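Putative glucosidase lplD, ALPHA-GALACTURONIDASE (Bacillus subtilis, PDB 3FEF) hydrolyses alpha-1,4-linked galacturonate, releasing alpha-D-galacturonate from di-galacturonate, as an NAD- and manganese-dependent glycosidase of family 4. Local coordinates at residues A[18-32]-A[319-333]. Sequence-based numbering, arbitrary orientation.
Sequences WARSLMSDLSIDERM and VAEKASGEEGVNIIA
Ser24 OG donates to Ala320 O, 2.8 Å away and in the carbonyl plane. Val319 packs beside it on Ser24 and Met23. The next residue, Asp25, takes the backbone N-H of Ser324 on the syn side of OD1 (N to OD1 2.9 Å, nearly straight at 167°), the firm bond between carboxylate and loop. Ser324 OG lies by Asp25 OD2 at 2.4 Å, a doubtfully short length, and accepts from the backbone N of Glu326 (2.9 Å to OG), closing an ST turn. Farther along, Val329 packs against helix 18-28: CG2, anti to the carbonyl carbon, lies 3.5 Å from Asp25 CB and also meets Leu22 and Leu26, while CG1 touches CE of Met32, present as selenomethionine. Arg31 grips Asp29 side-on, NE to OD1 and NH2 to OD2, both in the guanidinium plane, and its backbone N also donates to OD1, an Asx turn; Ala333 CB sits over the centre of one guanidinium face, 3.5 Å from CZ. A water links Arg31 NH1 to Asn330 O. A leucine in place of Arg31 would probably leave the Asp29 carboxylate without its charged mate, held here by the backbone N-H alone, and lose the water link. At the other end Glu326 CD comes within 3.4 Å of Trp18 CZ3, and Glu326 makes a weak hydrogen bond to His170, probably the proton donor. The axes of segments 18-28 and 328-333 approach to 9.7 Å at a crossing angle of -55°. The contact thus joins the first helix of the Rossmann-type NAD-binding domain to the C-terminal domain of a family 4 glycosidase, beside its active site.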
loop_
_atom_site.group_PDB
_atom_site.type_symbol
_atom_site.label_atom_id
_atom_site.label_comp_id
_atom_site.label_asym_id
_atom_site.label_seq_id
_atom_site.Cartn_x
_atom_site.Cartn_y
_atom_site.Cartn_z
ATOM N N TRP A 18 -12.228 14.018 -34.360
ATOM C CA TRP A 18 -10.808 13.758 -34.083
ATOM C C TRP A 18 -9.923 13.491 -35.303
ATOM O O TRP A 18 -8.825 14.020 -35.375
ATOM C CB TRP A 18 -10.651 12.631 -33.048
ATOM C CG TRP A 18 -11.242 13.024 -31.727
ATOM C CD1 TRP A 18 -12.425 12.598 -31.192
ATOM C CD2 TRP A 18 -10.696 13.972 -30.805
ATOM N NE1 TRP A 18 -12.632 13.209 -29.973
ATOM C CE2 TRP A 18 -11.584 14.055 -29.717
ATOM C CE3 TRP A 18 -9.523 14.733 -30.780
ATOM C CZ2 TRP A 18 -11.338 14.880 -28.615
ATOM C CZ3 TRP A 18 -9.282 15.555 -29.696
ATOM C CH2 TRP A 18 -10.186 15.626 -28.626
ATOM N N ALA A 19 -10.362 12.659 -36.243
ATOM C CA ALA A 19 -9.518 12.388 -37.426
ATOM C C ALA A 19 -9.149 13.667 -38.202
ATOM O O ALA A 19 -8.010 13.842 -38.613
ATOM C CB ALA A 19 -10.174 11.350 -38.362
ATOM N N ARG A 20 -10.121 14.549 -38.386
ATOM C CA ARG A 20 -9.922 15.823 -39.088
ATOM C C ARG A 20 -8.931 16.721 -38.352
ATOM O O ARG A 20 -7.994 17.260 -38.944
ATOM C CB ARG A 20 -11.251 16.574 -39.223
ATOM C CG ARG A 20 -12.230 15.930 -40.157
ATOM C CD ARG A 20 -11.664 15.844 -41.558
ATOM N NE ARG A 20 -12.429 14.878 -42.326
ATOM C CZ ARG A 20 -13.619 15.138 -42.851
ATOM N NH1 ARG A 20 -14.143 16.348 -42.704
ATOM N NH2 ARG A 20 -14.278 14.192 -43.522
ATOM N N SER A 21 -9.150 16.872 -37.058
ATOM C CA SER A 21 -8.248 17.633 -36.214
ATOM C C SER A 21 -6.823 17.064 -36.268
ATOM O O SER A 21 -5.845 17.799 -36.400
ATOM C CB SER A 21 -8.783 17.666 -34.786
ATOM O OG SER A 21 -7.755 17.296 -33.884
ATOM N N LEU A 22 -6.703 15.747 -36.196
ATOM C CA LEU A 22 -5.405 15.121 -36.378
ATOM C C LEU A 22 -4.799 15.490 -37.744
ATOM O O LEU A 22 -3.616 15.800 -37.849
ATOM C CB LEU A 22 -5.526 13.602 -36.242
ATOM C CG LEU A 22 -4.348 12.800 -36.788
ATOM C CD1 LEU A 22 -3.161 12.876 -35.834
ATOM C CD2 LEU A 22 -4.748 11.345 -37.082
HETATM N N MSE A 23 -5.606 15.447 -38.794
HETATM C CA MSE A 23 -5.098 15.749 -40.136
HETATM C C MSE A 23 -4.558 17.173 -40.246
HETATM O O MSE A 23 -3.457 17.395 -40.752
HETATM C CB MSE A 23 -6.182 15.516 -41.183
HETATM C CG MSE A 23 -6.526 14.062 -41.351
HETATM SE SE MSE A 23 -8.040 13.772 -42.558
HETATM C CE MSE A 23 -8.568 12.042 -41.838
ATOM N N SER A 24 -5.339 18.133 -39.768
ATOM C CA SER A 24 -4.885 19.519 -39.729
ATOM C C SER A 24 -3.550 19.651 -39.029
ATOM O O SER A 24 -2.636 20.296 -39.538
ATOM C CB SER A 24 -5.924 20.414 -39.067
ATOM O OG SER A 24 -7.088 20.450 -39.880
ATOM N N ASP A 25 -3.417 19.014 -37.870
ATOM C CA ASP A 25 -2.184 19.143 -37.105
ATOM C C ASP A 25 -1.028 18.460 -37.814
ATOM O O ASP A 25 0.090 18.978 -37.851
ATOM C CB ASP A 25 -2.371 18.663 -35.662
ATOM C CG ASP A 25 -3.159 19.655 -34.841
ATOM O OD1 ASP A 25 -3.141 20.844 -35.216
ATOM O OD2 ASP A 25 -3.820 19.269 -33.856
ATOM N N LEU A 26 -1.298 17.309 -38.413
ATOM C CA LEU A 26 -0.251 16.617 -39.155
ATOM C C LEU A 26 0.207 17.440 -40.342
ATOM O O LEU A 26 1.389 17.456 -40.691
ATOM C CB LEU A 26 -0.728 15.246 -39.642
ATOM C CG LEU A 26 -0.868 14.169 -38.569
ATOM C CD1 LEU A 26 -1.420 12.892 -39.216
ATOM C CD2 LEU A 26 0.478 13.909 -37.921
ATOM N N SER A 27 -0.727 18.127 -40.974
ATOM C CA SER A 27 -0.393 18.762 -42.236
ATOM C C SER A 27 0.578 19.917 -42.033
ATOM O O SER A 27 1.318 20.260 -42.939
ATOM C CB SER A 27 -1.657 19.215 -42.971
ATOM O OG SER A 27 -2.200 20.368 -42.353
ATOM N N ILE A 28 0.591 20.508 -40.843
ATOM C CA ILE A 28 1.502 21.629 -40.581
ATOM C C ILE A 28 2.759 21.312 -39.759
ATOM O O ILE A 28 3.606 22.180 -39.581
ATOM C CB ILE A 28 0.789 22.825 -39.912
ATOM C CG1 ILE A 28 0.072 22.383 -38.630
ATOM C CG2 ILE A 28 -0.181 23.472 -40.886
ATOM C CD1 ILE A 28 -0.747 23.487 -38.005
ATOM N N ASP A 29 2.885 20.093 -39.242
ATOM C CA ASP A 29 4.097 19.747 -38.501
ATOM C C ASP A 29 5.195 19.325 -39.468
ATOM O O ASP A 29 5.007 18.416 -40.265
ATOM C CB ASP A 29 3.835 18.655 -37.461
ATOM C CG ASP A 29 4.767 18.766 -36.265
ATOM O OD1 ASP A 29 5.980 18.514 -36.416
ATOM O OD2 ASP A 29 4.289 19.129 -35.171
ATOM N N GLU A 30 6.339 19.996 -39.413
ATOM C CA GLU A 30 7.420 19.695 -40.346
ATOM C C GLU A 30 8.433 18.724 -39.733
ATOM O O GLU A 30 9.368 18.275 -40.393
ATOM C CB GLU A 30 8.087 20.994 -40.818
ATOM C CG GLU A 30 7.071 22.077 -41.213
ATOM C CD GLU A 30 7.590 23.045 -42.272
ATOM O OE1 GLU A 30 8.707 22.837 -42.795
ATOM O OE2 GLU A 30 6.870 24.016 -42.591
ATOM N N ARG A 31 8.213 18.377 -38.473
ATOM C CA ARG A 31 9.080 17.449 -37.757
ATOM C C ARG A 31 8.952 16.000 -38.233
ATOM O O ARG A 31 9.861 15.207 -38.039
ATOM C CB ARG A 31 8.793 17.527 -36.255
ATOM C CG ARG A 31 9.261 18.822 -35.555
ATOM C CD ARG A 31 8.943 18.763 -34.037
ATOM N NE ARG A 31 7.506 18.829 -33.763
ATOM C CZ ARG A 31 6.960 18.874 -32.552
ATOM N NH1 ARG A 31 7.721 18.856 -31.464
ATOM N NH2 ARG A 31 5.638 18.940 -32.430
HETATM N N MSE A 32 7.838 15.646 -38.867
HETATM C CA MSE A 32 7.553 14.236 -39.129
HETATM C C MSE A 32 6.930 13.961 -40.485
HETATM O O MSE A 32 6.351 14.841 -41.109
HETATM C CB MSE A 32 6.575 13.694 -38.082
HETATM C CG MSE A 32 7.056 13.703 -36.646
HETATM SE SE MSE A 32 5.580 13.178 -35.452
HETATM C CE MSE A 32 4.367 14.678 -35.693
ATOM N N VAL A 319 -8.002 19.286 -45.620
ATOM C CA VAL A 319 -8.435 19.974 -44.409
ATOM C C VAL A 319 -7.742 21.327 -44.312
ATOM O O VAL A 319 -6.742 21.570 -44.982
ATOM C CB VAL A 319 -8.113 19.167 -43.127
ATOM C CG1 VAL A 319 -8.730 17.783 -43.194
ATOM C CG2 VAL A 319 -6.609 19.076 -42.913
ATOM N N ALA A 320 -8.274 22.204 -43.469
ATOM C CA ALA A 320 -7.589 23.450 -43.137
ATOM C C ALA A 320 -6.199 23.173 -42.566
ATOM O O ALA A 320 -6.045 22.411 -41.604
ATOM C CB ALA A 320 -8.417 24.261 -42.135
ATOM N N GLU A 321 -5.188 23.789 -43.157
ATOM C CA GLU A 321 -3.843 23.719 -42.617
ATOM C C GLU A 321 -3.723 24.690 -41.457
ATOM O O GLU A 321 -3.005 25.679 -41.539
ATOM C CB GLU A 321 -2.800 24.036 -43.694
ATOM C CG GLU A 321 -2.348 22.837 -44.519
ATOM C CD GLU A 321 -1.195 23.195 -45.434
ATOM O OE1 GLU A 321 -1.272 24.274 -46.061
ATOM O OE2 GLU A 321 -0.212 22.420 -45.525
ATOM N N LYS A 322 -4.431 24.391 -40.371
ATOM C CA LYS A 322 -4.490 25.269 -39.211
ATOM C C LYS A 322 -4.465 24.448 -37.914
ATOM O O LYS A 322 -5.130 23.428 -37.814
ATOM C CB LYS A 322 -5.767 26.107 -39.272
ATOM C CG LYS A 322 -5.751 27.327 -38.374
ATOM C CD LYS A 322 -7.007 28.158 -38.570
ATOM C CE LYS A 322 -6.861 29.562 -37.978
ATOM N NZ LYS A 322 -7.268 29.641 -36.551
ATOM N N ALA A 323 -3.697 24.895 -36.926
ATOM C CA ALA A 323 -3.577 24.173 -35.661
ATOM C C ALA A 323 -4.947 23.952 -35.010
ATOM O O ALA A 323 -5.737 24.884 -34.888
ATOM C CB ALA A 323 -2.638 24.922 -34.706
ATOM N N SER A 324 -5.225 22.717 -34.602
ATOM C CA SER A 324 -6.531 22.363 -34.032
ATOM C C SER A 324 -6.724 22.835 -32.591
ATOM O O SER A 324 -7.851 22.958 -32.115
ATOM C CB SER A 324 -6.740 20.847 -34.081
ATOM O OG SER A 324 -5.870 20.204 -33.159
ATOM N N GLY A 325 -5.632 23.084 -31.883
ATOM C CA GLY A 325 -5.732 23.316 -30.449
ATOM C C GLY A 325 -5.557 22.027 -29.659
ATOM O O GLY A 325 -5.456 22.055 -28.439
ATOM N N GLU A 326 -5.511 20.892 -30.351
ATOM C CA GLU A 326 -5.323 19.592 -29.681
ATOM C C GLU A 326 -3.840 19.312 -29.467
ATOM O O GLU A 326 -3.012 19.941 -30.097
ATOM C CB GLU A 326 -5.965 18.468 -30.498
ATOM C CG GLU A 326 -7.467 18.642 -30.688
ATOM C CD GLU A 326 -8.222 18.802 -29.364
ATOM O OE1 GLU A 326 -7.652 18.488 -28.294
ATOM O OE2 GLU A 326 -9.395 19.243 -29.396
ATOM N N GLU A 327 -3.508 18.366 -28.593
ATOM C CA GLU A 327 -2.101 18.008 -28.338
ATOM C C GLU A 327 -1.693 16.652 -28.945
ATOM O O GLU A 327 -0.525 16.239 -28.859
ATOM C CB GLU A 327 -1.790 18.033 -26.834
ATOM C CG GLU A 327 -1.980 19.397 -26.164
ATOM C CD GLU A 327 -0.766 20.331 -26.299
ATOM O OE1 GLU A 327 0.128 20.071 -27.131
ATOM O OE2 GLU A 327 -0.708 21.340 -25.558
ATOM N N GLY A 328 -2.643 15.971 -29.570
ATOM C CA GLY A 328 -2.371 14.662 -30.157
ATOM C C GLY A 328 -1.040 14.579 -30.876
ATOM O O GLY A 328 -0.164 13.771 -30.528
ATOM N N VAL A 329 -0.879 15.422 -31.886
ATOM C CA VAL A 329 0.336 15.423 -32.697
ATOM C C VAL A 329 1.597 15.858 -31.948
ATOM O O VAL A 329 2.688 15.332 -32.190
ATOM C CB VAL A 329 0.129 16.276 -33.932
ATOM C CG1 VAL A 329 1.450 16.464 -34.686
ATOM C CG2 VAL A 329 -0.938 15.619 -34.814
ATOM N N ASN A 330 1.456 16.842 -31.065
ATOM C CA ASN A 330 2.534 17.221 -30.178
ATOM C C ASN A 330 2.959 16.033 -29.313
ATOM O O ASN A 330 4.146 15.813 -29.082
ATOM C CB ASN A 330 2.101 18.374 -29.276
ATOM C CG ASN A 330 2.014 19.698 -30.023
ATOM O OD1 ASN A 330 2.561 19.843 -31.117
ATOM N ND2 ASN A 330 1.330 20.674 -29.429
ATOM N N ILE A 331 1.975 15.262 -28.853
ATOM C CA ILE A 331 2.232 14.128 -27.999
ATOM C C ILE A 331 2.924 13.046 -28.799
ATOM O O ILE A 331 3.856 12.407 -28.311
ATOM C CB ILE A 331 0.934 13.557 -27.375
ATOM C CG1 ILE A 331 0.348 14.532 -26.345
ATOM C CG2 ILE A 331 1.212 12.212 -26.705
ATOM C CD1 ILE A 331 -0.942 14.011 -25.705
ATOM N N ILE A 332 2.486 12.845 -30.034
ATOM C CA ILE A 332 3.141 11.859 -30.890
ATOM C C ILE A 332 4.604 12.265 -31.136
ATOM O O ILE A 332 5.528 11.453 -31.002
ATOM C CB ILE A 332 2.400 11.712 -32.233
ATOM C CG1 ILE A 332 1.025 11.086 -32.008
ATOM C CG2 ILE A 332 3.239 10.911 -33.238
ATOM C CD1 ILE A 332 0.071 11.201 -33.233
ATOM N N ALA A 333 4.827 13.527 -31.488
ATOM C CA ALA A 333 6.207 14.004 -31.670
ATOM C C ALA A 333 7.062 13.748 -30.415
ATOM O O ALA A 333 8.213 13.336 -30.510
ATOM C CB ALA A 333 6.232 15.482 -32.038
HETATM O O HOH W 1 6.270 17.819 -28.901
#